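Local coordinates for protein KLLA0C04147p (Kluyveromyces lactis, PDB 5H2D) that binds ergosterol in the tunnel of its oxysterol-binding domain, the part present here, and probably transfers sterols between membranes, at residues M57-L62 and S146-I151; L62-N67 and R360-G365; P69-Q74 and T351-R356; S108-T113 and Y203-N208. One frame throughout, in Å; residues are numbered along the deposited sequence.

Interaction 1 (M57-L62 and S146-I151). With ERG (ergosterol), chain B; SO4 (sulfate ion), chain F.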
# COMPACT_ATOMS: atom_id res chain seq x y z
N MET A 57 1.75 -8.19 -16.54
CA MET A 57 1.51 -6.76 -16.62
C MET A 57 2.74 -6.01 -17.14
O MET A 57 2.60 -5.04 -17.90
CB MET A 57 1.10 -6.24 -15.25
CG MET A 57 1.35 -4.77 -15.00
SD MET A 57 0.68 -4.33 -13.38
CE MET A 57 2.00 -4.86 -12.27
N THR A 58 3.93 -6.44 -16.75
CA THR A 58 5.14 -5.71 -17.12
C THR A 58 5.58 -5.99 -18.54
O THR A 58 6.25 -5.15 -19.15
CB THR A 58 6.29 -6.04 -16.17
OG1 THR A 58 6.62 -7.43 -16.29
CG2 THR A 58 5.92 -5.71 -14.74
N ARG A 59 5.23 -7.16 -19.09
CA ARG A 59 5.60 -7.51 -20.46
C ARG A 59 4.65 -6.95 -21.50
O ARG A 59 4.90 -7.11 -22.69
CB ARG A 59 5.67 -9.03 -20.61
CG ARG A 59 6.71 -9.72 -19.73
CD ARG A 59 8.08 -9.74 -20.38
NE ARG A 59 8.63 -8.40 -20.58
CZ ARG A 59 9.15 -7.65 -19.61
NH1 ARG A 59 9.18 -8.10 -18.36
NH2 ARG A 59 9.62 -6.44 -19.90
N MET A 60 3.56 -6.31 -21.08
CA MET A 60 2.58 -5.77 -22.02
C MET A 60 2.88 -4.32 -22.35
O MET A 60 3.34 -3.55 -21.50
CB MET A 60 1.18 -5.87 -21.44
CG MET A 60 0.61 -7.26 -21.37
SD MET A 60 -1.03 -7.19 -20.62
CE MET A 60 -1.49 -8.92 -20.62
N THR A 61 2.60 -3.95 -23.59
CA THR A 61 2.55 -2.56 -23.99
C THR A 61 1.09 -2.14 -24.09
O THR A 61 0.29 -2.80 -24.77
CB THR A 61 3.27 -2.34 -25.33
OG1 THR A 61 3.20 -3.54 -26.11
CG2 THR A 61 4.72 -1.97 -25.08
N LEU A 62 0.74 -1.06 -23.41
CA LEU A 62 -0.65 -0.66 -23.30
C LEU A 62 -0.82 0.77 -23.76
O LEU A 62 0.10 1.59 -23.61
CB LEU A 62 -1.16 -0.80 -21.86
CG LEU A 62 -1.04 -2.22 -21.29
CD1 LEU A 62 -1.13 -2.19 -19.77
CD2 LEU A 62 -2.12 -3.13 -21.86
N SER A 146 14.13 -4.63 -6.70
CA SER A 146 14.32 -5.55 -7.82
C SER A 146 13.48 -5.08 -8.99
O SER A 146 12.40 -4.49 -8.81
CB SER A 146 13.95 -6.99 -7.43
OG SER A 146 14.20 -7.91 -8.50
N HIS A 147 13.98 -5.32 -10.20
CA HIS A 147 13.26 -5.05 -11.44
C HIS A 147 12.85 -6.33 -12.15
O HIS A 147 11.74 -6.40 -12.70
CB HIS A 147 14.12 -4.17 -12.36
CG HIS A 147 13.52 -3.92 -13.72
ND1 HIS A 147 12.30 -3.30 -13.90
CD2 HIS A 147 13.99 -4.20 -14.96
CE1 HIS A 147 12.04 -3.21 -15.19
NE2 HIS A 147 13.05 -3.75 -15.86
N HIS A 148 13.70 -7.35 -12.14
CA HIS A 148 13.35 -8.68 -12.63
C HIS A 148 13.47 -9.69 -11.50
O HIS A 148 14.57 -10.17 -11.23
CB HIS A 148 14.25 -9.10 -13.80
CG HIS A 148 14.10 -8.25 -15.03
ND1 HIS A 148 12.88 -8.05 -15.63
CD2 HIS A 148 15.01 -7.58 -15.77
CE1 HIS A 148 13.04 -7.27 -16.69
NE2 HIS A 148 14.33 -6.98 -16.80
N PRO A 149 12.37 -10.00 -10.80
CA PRO A 149 11.02 -9.46 -10.96
C PRO A 149 10.88 -8.14 -10.22
O PRO A 149 11.76 -7.79 -9.44
CB PRO A 149 10.15 -10.53 -10.32
CG PRO A 149 11.01 -11.07 -9.23
CD PRO A 149 12.43 -11.01 -9.73
N PRO A 150 9.80 -7.42 -10.49
CA PRO A 150 9.58 -6.14 -9.79
C PRO A 150 9.23 -6.38 -8.33
O PRO A 150 8.26 -7.07 -8.00
CB PRO A 150 8.41 -5.51 -10.56
CG PRO A 150 7.68 -6.70 -11.17
CD PRO A 150 8.77 -7.70 -11.51
N ILE A 151 10.04 -5.81 -7.43
CA ILE A 151 9.80 -5.91 -6.00
C ILE A 151 10.08 -4.56 -5.35
O ILE A 151 11.11 -3.93 -5.62
CB ILE A 151 10.69 -6.98 -5.34
CG1 ILE A 151 10.45 -8.33 -6.01
CG2 ILE A 151 10.36 -7.06 -3.85
CD1 ILE A 151 11.34 -9.45 -5.44
C1 ERG B . -3.68 -3.58 -4.41
C2 ERG B . -3.30 -3.06 -3.02
C3 ERG B . -1.86 -3.43 -2.77
C4 ERG B . -0.96 -2.80 -3.84
C5 ERG B . -1.40 -3.09 -5.17
C6 ERG B . -0.45 -3.21 -6.18
C7 ERG B . -0.79 -3.42 -7.52
C8 ERG B . -2.13 -3.52 -7.92
C9 ERG B . -3.12 -3.62 -6.89
C10 ERG B . -2.78 -3.01 -5.51
C11 ERG B . -4.59 -3.24 -7.37
C12 ERG B . -4.91 -3.71 -8.79
C13 ERG B . -3.80 -3.18 -9.73
C14 ERG B . -2.51 -3.88 -9.27
C15 ERG B . -1.55 -3.52 -10.38
C16 ERG B . -2.42 -3.58 -11.67
C17 ERG B . -3.88 -3.74 -11.15
C18 ERG B . -3.71 -1.63 -9.73
C19 ERG B . -3.01 -1.47 -5.63
C20 ERG B . -4.85 -3.08 -12.15
C21 ERG B . -6.31 -3.10 -11.72
C22 ERG B . -4.71 -3.86 -13.45
C23 ERG B . -4.13 -3.22 -14.67
C24 ERG B . -3.96 -4.04 -15.95
C25 ERG B . -4.37 -3.16 -17.14
C26 ERG B . -5.84 -2.78 -16.98
C27 ERG B . -4.23 -3.90 -18.48
C28 ERG B . -2.50 -4.44 -16.03
O1 ERG B . -1.45 -3.00 -1.43
S SO4 F . 14.21 -4.76 -19.34
O1 SO4 F . 14.40 -3.92 -20.51
O2 SO4 F . 13.91 -3.94 -18.17
O3 SO4 F . 13.07 -5.65 -19.56
O4 SO4 F . 15.42 -5.55 -19.10

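Interaction 2 (L62-N67 and R360-G365)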
# COMPACT_ATOMS: atom_id res chain seq x y z
N LEU A 62 0.74 -1.06 -23.41
CA LEU A 62 -0.65 -0.66 -23.30
C LEU A 62 -0.82 0.77 -23.76
O LEU A 62 0.10 1.59 -23.61
CB LEU A 62 -1.16 -0.80 -21.86
CG LEU A 62 -1.04 -2.22 -21.29
CD1 LEU A 62 -1.13 -2.19 -19.77
CD2 LEU A 62 -2.12 -3.13 -21.86
N PRO A 63 -1.97 1.10 -24.34
CA PRO A 63 -2.27 2.51 -24.63
C PRO A 63 -2.43 3.28 -23.33
O PRO A 63 -2.65 2.72 -22.26
CB PRO A 63 -3.59 2.43 -25.40
CG PRO A 63 -4.24 1.19 -24.85
CD PRO A 63 -3.11 0.22 -24.61
N VAL A 64 -2.30 4.61 -23.44
CA VAL A 64 -2.32 5.44 -22.24
C VAL A 64 -3.66 5.35 -21.52
O VAL A 64 -3.72 5.60 -20.31
CB VAL A 64 -1.97 6.90 -22.60
CG1 VAL A 64 -3.09 7.54 -23.40
CG2 VAL A 64 -1.69 7.68 -21.33
N SER A 65 -4.73 5.01 -22.23
CA SER A 65 -6.02 4.79 -21.59
C SER A 65 -5.96 3.74 -20.49
O SER A 65 -6.80 3.73 -19.59
CB SER A 65 -7.06 4.37 -22.64
OG SER A 65 -7.22 5.40 -23.61
N PHE A 66 -4.98 2.84 -20.53
CA PHE A 66 -4.86 1.80 -19.50
C PHE A 66 -3.59 1.97 -18.69
O PHE A 66 -3.10 1.00 -18.09
CB PHE A 66 -4.97 0.41 -20.13
CG PHE A 66 -6.34 0.13 -20.67
CD1 PHE A 66 -7.42 0.05 -19.80
CD2 PHE A 66 -6.56 0.02 -22.03
CE1 PHE A 66 -8.70 -0.16 -20.27
CE2 PHE A 66 -7.84 -0.20 -22.51
CZ PHE A 66 -8.91 -0.29 -21.63
N ASN A 67 -3.06 3.19 -18.64
CA ASN A 67 -1.98 3.56 -17.74
C ASN A 67 -2.50 4.56 -16.71
O ASN A 67 -3.45 5.30 -16.97
CB ASN A 67 -0.81 4.20 -18.49
CG ASN A 67 -0.06 3.24 -19.38
OD1 ASN A 67 0.54 3.65 -20.37
ND2 ASN A 67 -0.05 1.97 -19.03
N ARG A 360 5.61 12.22 -14.59
CA ARG A 360 5.16 13.61 -14.44
C ARG A 360 4.45 14.09 -15.70
O ARG A 360 3.40 14.74 -15.62
CB ARG A 360 6.35 14.51 -14.13
CG ARG A 360 6.02 16.01 -14.10
CD ARG A 360 5.10 16.38 -12.94
NE ARG A 360 5.65 15.88 -11.69
CZ ARG A 360 4.92 15.48 -10.66
NH1 ARG A 360 3.60 15.55 -10.70
NH2 ARG A 360 5.51 14.99 -9.58
N ALA A 361 5.03 13.81 -16.87
CA ALA A 361 4.38 14.20 -18.12
C ALA A 361 2.99 13.59 -18.22
O ALA A 361 2.03 14.27 -18.60
CB ALA A 361 5.24 13.79 -19.31
N MET A 362 2.86 12.31 -17.88
CA MET A 362 1.56 11.66 -18.01
C MET A 362 0.55 12.31 -17.07
O MET A 362 -0.60 12.54 -17.46
CB MET A 362 1.66 10.17 -17.73
CG MET A 362 0.33 9.48 -17.96
SD MET A 362 0.35 7.74 -17.52
CE MET A 362 1.37 7.07 -18.84
N GLU A 363 0.98 12.63 -15.85
CA GLU A 363 0.06 13.25 -14.90
C GLU A 363 -0.46 14.57 -15.43
O GLU A 363 -1.60 14.96 -15.13
CB GLU A 363 0.75 13.45 -13.56
CG GLU A 363 -0.21 13.82 -12.44
CD GLU A 363 0.51 14.32 -11.21
OE1 GLU A 363 0.68 15.55 -11.07
OE2 GLU A 363 0.91 13.48 -10.37
N GLU A 364 0.35 15.27 -16.21
CA GLU A 364 -0.02 16.57 -16.77
C GLU A 364 -0.68 16.44 -18.13
O GLU A 364 -0.92 17.46 -18.79
CB GLU A 364 1.21 17.46 -16.84
CG GLU A 364 1.75 17.76 -15.43
CD GLU A 364 2.92 18.73 -15.39
OE1 GLU A 364 3.48 19.05 -16.46
OE2 GLU A 364 3.30 19.15 -14.28
N GLY A 365 -0.97 15.21 -18.57
CA GLY A 365 -1.67 15.00 -19.82
C GLY A 365 -0.81 15.12 -21.06
O GLY A 365 -1.36 15.22 -22.17

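Interaction 3 (P69-Q74 and T351-R356)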
# COMPACT_ATOMS: atom_id res chain seq x y z
N PRO A 69 -0.91 7.62 -13.89
CA PRO A 69 0.32 8.35 -13.53
C PRO A 69 0.66 8.26 -12.05
O PRO A 69 1.01 9.25 -11.41
CB PRO A 69 -0.01 9.80 -13.91
CG PRO A 69 -1.48 9.88 -13.64
CD PRO A 69 -2.04 8.55 -14.11
N THR A 70 0.56 7.06 -11.50
CA THR A 70 1.08 6.78 -10.18
C THR A 70 2.09 5.66 -10.33
O THR A 70 2.05 4.92 -11.31
CB THR A 70 -0.00 6.33 -9.20
OG1 THR A 70 -0.55 5.08 -9.66
CG2 THR A 70 -1.12 7.38 -9.10
N SER A 71 2.99 5.53 -9.37
CA SER A 71 3.94 4.43 -9.34
C SER A 71 3.40 3.28 -8.51
O SER A 71 2.59 3.47 -7.60
CB SER A 71 5.28 4.91 -8.75
OG SER A 71 6.25 3.88 -8.72
N LEU A 72 3.85 2.05 -8.83
CA LEU A 72 3.60 0.97 -7.88
C LEU A 72 4.04 1.36 -6.47
O LEU A 72 3.39 1.00 -5.48
CB LEU A 72 4.31 -0.31 -8.34
CG LEU A 72 3.46 -1.59 -8.45
CD1 LEU A 72 2.93 -2.01 -7.10
CD2 LEU A 72 2.33 -1.38 -9.45
N LEU A 73 5.13 2.14 -6.35
CA LEU A 73 5.60 2.58 -5.03
C LEU A 73 4.54 3.41 -4.32
O LEU A 73 4.44 3.36 -3.09
CB LEU A 73 6.88 3.41 -5.18
CG LEU A 73 8.08 2.75 -5.84
CD1 LEU A 73 9.31 3.66 -5.80
CD2 LEU A 73 8.37 1.43 -5.15
N GLN A 74 3.77 4.19 -5.07
CA GLN A 74 2.74 5.03 -4.48
C GLN A 74 1.44 4.27 -4.26
O GLN A 74 0.75 4.53 -3.27
CB GLN A 74 2.54 6.26 -5.39
CG GLN A 74 3.79 7.16 -5.38
CD GLN A 74 3.81 8.15 -6.51
OE1 GLN A 74 3.33 7.88 -7.61
NE2 GLN A 74 4.40 9.33 -6.26
N THR A 351 16.28 10.04 -6.84
CA THR A 351 15.52 8.85 -7.18
C THR A 351 14.04 8.94 -6.83
O THR A 351 13.31 8.00 -7.13
CB THR A 351 16.11 7.64 -6.46
OG1 THR A 351 16.15 7.92 -5.05
CG2 THR A 351 17.53 7.31 -6.98
N ASP A 352 13.58 10.01 -6.19
CA ASP A 352 12.20 10.04 -5.73
C ASP A 352 11.23 10.07 -6.91
O ASP A 352 11.44 10.79 -7.89
CB ASP A 352 11.92 11.23 -4.81
CG ASP A 352 10.56 11.13 -4.14
OD1 ASP A 352 10.46 10.42 -3.10
OD2 ASP A 352 9.58 11.73 -4.65
N THR A 353 10.14 9.30 -6.79
CA THR A 353 9.12 9.20 -7.83
C THR A 353 8.58 10.56 -8.27
O THR A 353 8.23 10.73 -9.45
CB THR A 353 7.97 8.32 -7.34
OG1 THR A 353 8.48 7.03 -6.99
CG2 THR A 353 6.86 8.19 -8.43
N ARG A 354 8.49 11.54 -7.36
CA ARG A 354 7.99 12.86 -7.76
C ARG A 354 8.84 13.46 -8.88
O ARG A 354 8.34 14.29 -9.65
CB ARG A 354 7.95 13.80 -6.57
CG ARG A 354 6.91 13.44 -5.54
CD ARG A 354 7.14 14.26 -4.30
NE ARG A 354 6.28 13.87 -3.19
CZ ARG A 354 6.60 12.95 -2.31
NH1 ARG A 354 7.75 12.30 -2.42
NH2 ARG A 354 5.79 12.68 -1.30
N LEU A 355 10.10 13.07 -8.98
CA LEU A 355 11.00 13.60 -10.00
C LEU A 355 11.00 12.77 -11.26
O LEU A 355 11.73 13.11 -12.21
CB LEU A 355 12.42 13.69 -9.45
CG LEU A 355 12.54 14.48 -8.16
CD1 LEU A 355 13.95 14.46 -7.60
CD2 LEU A 355 12.06 15.91 -8.39
N ARG A 356 10.24 11.68 -11.31
CA ARG A 356 10.25 10.80 -12.47
C ARG A 356 9.58 11.48 -13.66
O ARG A 356 8.39 11.81 -13.57
CB ARG A 356 9.59 9.47 -12.14
CG ARG A 356 9.77 8.51 -13.27
CD ARG A 356 9.21 7.13 -13.01
NE ARG A 356 9.26 6.42 -14.29
CZ ARG A 356 9.23 5.11 -14.43
NH1 ARG A 356 9.17 4.30 -13.38
NH2 ARG A 356 9.28 4.60 -15.66

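Interaction 4 (S108-T113 and Y203-N208). With ERG (ergosterol), chain B.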
# COMPACT_ATOMS: atom_id res chain seq x y z
N SER A 108 -9.19 -1.82 4.72
CA SER A 108 -9.58 -0.46 4.38
C SER A 108 -8.93 0.06 3.10
O SER A 108 -9.40 1.04 2.55
CB SER A 108 -9.23 0.47 5.54
OG SER A 108 -7.83 0.61 5.71
N SER A 109 -7.84 -0.55 2.65
CA SER A 109 -7.10 -0.02 1.51
C SER A 109 -7.60 -0.54 0.16
O SER A 109 -6.98 -0.24 -0.87
CB SER A 109 -5.62 -0.31 1.66
OG SER A 109 -5.43 -1.63 2.14
N TYR A 110 -8.72 -1.26 0.13
CA TYR A 110 -9.19 -1.78 -1.15
C TYR A 110 -10.28 -0.94 -1.79
O TYR A 110 -10.46 -1.02 -3.02
CB TYR A 110 -9.63 -3.27 -0.98
CG TYR A 110 -8.34 -4.01 -0.81
CD1 TYR A 110 -7.53 -4.28 -1.91
CD2 TYR A 110 -7.83 -4.27 0.46
CE1 TYR A 110 -6.30 -4.85 -1.77
CE2 TYR A 110 -6.59 -4.84 0.61
CZ TYR A 110 -5.82 -5.12 -0.51
OH TYR A 110 -4.58 -5.66 -0.36
N ALA A 111 -10.94 -0.05 -1.05
CA ALA A 111 -11.91 0.83 -1.68
C ALA A 111 -11.27 1.67 -2.77
O ALA A 111 -11.89 1.94 -3.81
CB ALA A 111 -12.56 1.75 -0.65
N SER A 112 -10.03 2.10 -2.55
CA SER A 112 -9.34 2.97 -3.50
C SER A 112 -9.00 2.28 -4.81
O SER A 112 -8.63 2.97 -5.76
CB SER A 112 -8.05 3.52 -2.88
OG SER A 112 -7.18 2.47 -2.55
N THR A 113 -9.12 0.95 -4.89
CA THR A 113 -8.79 0.25 -6.14
C THR A 113 -9.93 0.28 -7.15
O THR A 113 -9.70 0.08 -8.35
CB THR A 113 -8.39 -1.21 -5.87
OG1 THR A 113 -9.51 -1.98 -5.39
CG2 THR A 113 -7.26 -1.29 -4.85
N TYR A 203 0.76 -10.79 8.03
CA TYR A 203 -0.28 -11.27 7.11
C TYR A 203 0.19 -11.06 5.68
O TYR A 203 1.18 -10.36 5.43
CB TYR A 203 -1.61 -10.56 7.34
CG TYR A 203 -1.60 -9.12 6.89
CD1 TYR A 203 -1.00 -8.13 7.66
CD2 TYR A 203 -2.20 -8.77 5.69
CE1 TYR A 203 -1.00 -6.80 7.22
CE2 TYR A 203 -2.20 -7.47 5.26
CZ TYR A 203 -1.61 -6.50 6.01
OH TYR A 203 -1.65 -5.21 5.53
N LYS A 204 -0.53 -11.68 4.74
CA LYS A 204 -0.38 -11.41 3.32
C LYS A 204 -1.67 -10.83 2.75
O LYS A 204 -2.77 -11.15 3.20
CB LYS A 204 -0.01 -12.68 2.53
CG LYS A 204 1.33 -13.23 2.93
CD LYS A 204 1.76 -14.37 2.04
CE LYS A 204 3.21 -14.71 2.29
NZ LYS A 204 3.74 -15.66 1.27
N LYS A 205 -1.52 -9.97 1.75
CA LYS A 205 -2.63 -9.25 1.17
C LYS A 205 -3.47 -10.15 0.26
O LYS A 205 -2.98 -11.14 -0.27
CB LYS A 205 -2.11 -8.05 0.39
CG LYS A 205 -1.47 -6.98 1.27
CD LYS A 205 -0.81 -5.90 0.43
CE LYS A 205 -0.29 -4.76 1.30
NZ LYS A 205 0.43 -3.73 0.48
N PRO A 206 -4.74 -9.81 0.06
CA PRO A 206 -5.60 -10.61 -0.81
C PRO A 206 -5.19 -10.46 -2.27
O PRO A 206 -4.44 -9.57 -2.66
CB PRO A 206 -6.99 -10.04 -0.55
CG PRO A 206 -6.71 -8.58 -0.21
CD PRO A 206 -5.45 -8.64 0.62
N ASN A 207 -5.71 -11.37 -3.10
CA ASN A 207 -5.54 -11.27 -4.54
C ASN A 207 -6.46 -10.19 -5.12
O ASN A 207 -7.47 -9.82 -4.53
CB ASN A 207 -5.86 -12.60 -5.21
CG ASN A 207 -5.15 -13.74 -4.56
OD1 ASN A 207 -3.94 -13.67 -4.33
ND2 ASN A 207 -5.89 -14.79 -4.22
N ASN A 208 -6.10 -9.70 -6.30
CA ASN A 208 -7.00 -8.85 -7.07
C ASN A 208 -7.14 -9.43 -8.47
O ASN A 208 -6.28 -10.17 -8.95
CB ASN A 208 -6.50 -7.39 -7.18
CG ASN A 208 -5.34 -7.10 -6.28
OD1 ASN A 208 -4.19 -7.15 -6.71
ND2 ASN A 208 -5.63 -6.79 -5.01
C1 ERG B . -3.68 -3.58 -4.41
C2 ERG B . -3.30 -3.06 -3.02
C3 ERG B . -1.86 -3.43 -2.77
C4 ERG B . -0.96 -2.80 -3.84
C5 ERG B . -1.40 -3.09 -5.17
C6 ERG B . -0.45 -3.21 -6.18
C7 ERG B . -0.79 -3.42 -7.52
C8 ERG B . -2.13 -3.52 -7.92
C9 ERG B . -3.12 -3.62 -6.89
C10 ERG B . -2.78 -3.01 -5.51
C11 ERG B . -4.59 -3.24 -7.37
C12 ERG B . -4.91 -3.71 -8.79
C13 ERG B . -3.80 -3.18 -9.73
C14 ERG B . -2.51 -3.88 -9.27
C15 ERG B . -1.55 -3.52 -10.38
C16 ERG B . -2.42 -3.58 -11.67
C17 ERG B . -3.88 -3.74 -11.15
C18 ERG B . -3.71 -1.63 -9.73
C19 ERG B . -3.01 -1.47 -5.63
C20 ERG B . -4.85 -3.08 -12.15
C21 ERG B . -6.31 -3.10 -11.72
C22 ERG B . -4.71 -3.86 -13.45
C23 ERG B . -4.13 -3.22 -14.67
C24 ERG B . -3.96 -4.04 -15.95
C25 ERG B . -4.37 -3.16 -17.14
C26 ERG B . -5.84 -2.78 -16.98
C27 ERG B . -4.23 -3.90 -18.48
C28 ERG B . -2.50 -4.44 -16.03
O1 ERG B . -1.45 -3.00 -1.43
O HOH W 1 -3.67 -6.82 -2.75

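Interaction 1 (M57-L62 and S146-I151)
The SHHPP part of the OSBP-family fingerprint, in the turn between strands 138-146 and 151-157, meets loop 57-62 through Pro150 and His148, which touch Thr58 and Arg59. The methyl CG2 of Thr58 lies 4.1 Å from CG of the Pro150 ring. Arg59, bent at chi2 and chi3 (-86° and 63°), brings NH1 to 4.3 Å from CE1 of His148, at the edge of that ring and near its plane.

The two histidines converge on a sulfate. His148 NE2 donates an almost straight bond of 2.9 Å to sulfate O4; the hydrogen bond from His147 NE2 to O2 refines to 2.5 Å, a doubtful length. CD2 of His147 lies over one face of the His148 ring, offset toward its rim. With an alanine in place of His147, the sulfate would probably lose a ring from its side and His148 a neighbour on that face. Within the turn, Ser146 OG donates to Pro149 O (2.6 Å); the peptide before Pro149 is cis. On the inner side Met57 SD touches ergosterol C16 (3.6 Å). The sulfate, probably from the crystallisation liquor, sits consistently with the phosphoinositide-phosphate site formed by the equivalent histidines of relatives such as Osh4.

Interaction 2 (L62-N67 and R360-G365)
Met362 and Asn67 make the closest approach here: the methyl CE of the methionine rests 3.6 Å from Asn67 CB, with SD of the same thioether close behind at 3.8 Å from that CB. The two side chains cross at about a right angle, and the amide oxygen OD1 of Asn67 also borders the methyl. A second, apolar touch joins CE of Met362 to CG2 of Val64 at 4.0 Å, these two side chains sliding past each other in opposite directions. Met362 reaches out because CG stands anti to its own backbone N (chi1 -176°) and chi2 is likewise extended; the bend at chi3 (-71°) then turns the methyl onto the loop. No hydrogen bond crosses between the segments; they meet by van der Waals contact.

The next shell fixes the two partners. Val64 belongs to a short 3-10 turn in which Val64 O accepts from Asn67 N (3.0 Å), holding the two residues that receive the methyl close together; Arg40 also donates to Val64 O. On the other side the helix stops just after Met362 in a Schellman motif, with Arg366 N bonded to Ala361 O and Gly365 N to Met362 O, Gly365 being the C-prime residue with positive phi. Flanking Met362 in the same helix, Arg360 NH1 forms a salt bridge with Glu363 OE1 (2.9 Å), which comes in at the edge and in the plane of the guanidinium; Glu363 is further held by Arg30 and Asn338.

The contact thus joins the loop before strand 67-68 to helix 357-363, with Phe121 of strand 119-121 against Met362, and Tyr367 and Ala370 of helix 367-390 packing on Val64 and Met362 respectively.

Interaction 3 (P69-Q74 and T351-R356)
Ser71 and Thr353 bring the two backbones nearest, their CA atoms 7.2 Å apart, where a chain that turns a corner at Pro69 and Thr70 enters helix 72-77 beside the 3-10 turn 353-355. Ser71 is the N-cap and forms a capping box with Gln74: Leu73 N donates to Ser71 OG (3.1 Å), while Ser71 N donates to Gln74 OE1 (3.0 Å, tilted 21° from the amide carbonyl plane). The 3-10 turn starts from an Asx turn, Arg354 N bonding to Asp352 OD2; Arg354 NH1 reaches the same oxygen from the opposite face of the carboxylate in a salt bridge.

Between the capping box and the Asx turn the methyl CG2 of Thr353, standing anti to its backbone N, does most of the touching. It lies 3.5 Å from NE2 of Gln74 and almost as near to CD and OE1, so the methyl borders the whole amide, while Ser71 CB meets it at 3.7 Å. The hydroxyl OG1 of Thr353 abuts CD1 of Leu73 and is satisfied by Glu127 OE1. The amide of Gln74 is unlikely to turn easily, since NE2 bonds to Asn338 OD1 and OE1 also accepts from Gln359 NE2.

The buried contact ties the start of helix 72-77 to the linker leading into helix 357-363, with Phe129 of strand 128-133 packed on both Gln74 and Thr353, and Gln359 of that helix touching Ser71 and Thr353.

Interaction 4 (S108-T113 and Y203-N208)
Apolar packing brings Tyr110 against Lys205 and Pro206, in the extended link between strands 199-203 and 207-211. Its ring carbon CZ lies 3.6 Å from CG of Pro206, and the hydroxyl OH, reaching past the proline, sits 3.3 Å from Pro206 CD and 3.5 Å from Lys205 CB. With CG anti to its carbonyl carbon (chi1 -72°), the tyrosine comes at the proline from the opposite direction; the Tyr110 and Asn208 side chains cross at about a right angle, although ring and amide planes are only 32° apart.

Water-mediated bonding joins the same residues. One water links Tyr110 OH (2.8 Å) and Asn208 ND2 and donates to Pro206 O. A phenylalanine in place of Tyr110 would probably leave this water without one of its three partners and open a small gap beside Pro206 CD.

These residues line the sterol tunnel inside the beta barrel of the oxysterol-binding domain, at the end where the ergosterol hydroxyl is held.

Direct ligand bonding falls to Lys205. Its chain, extended beyond CG, carries NZ to 2.8 Å from ergosterol O1, to which it donates; Asp79 forms a salt bridge with the same ammonium, and Trp186 a cation-pi contact.

Ligand packing comes from Tyr110 CE1, 3.7 Å from ergosterol C2, and from Asn208 OD1, equally far from C9. That amide is positioned by His182, which donates to OD1, and by Asn222, bonded to ND2.

How the interactions relate
Interactions 1 and 4 both touch the ergosterol, but at different ends: 108-113 with 203-208 holds the hydroxyl and first rings, whereas Met57 and Leu62 of interaction 1 meet the D ring and side chain, the two centres being about 20 Å apart. Leu62 is shared with interaction 2, whose centre lies about 17 Å from that of interaction 1. Interactions 2 and 3 touch directly: Arg360 NH2 probably hydrogen-bonds to Arg354 O (2.9 Å), and Pro69 packs on Met362 and Glu363. Interaction 3 approaches the sterol through Leu72, and its nearest atoms lie about 4 Å from interaction 1, where Leu72 faces Met57 beside the sterol.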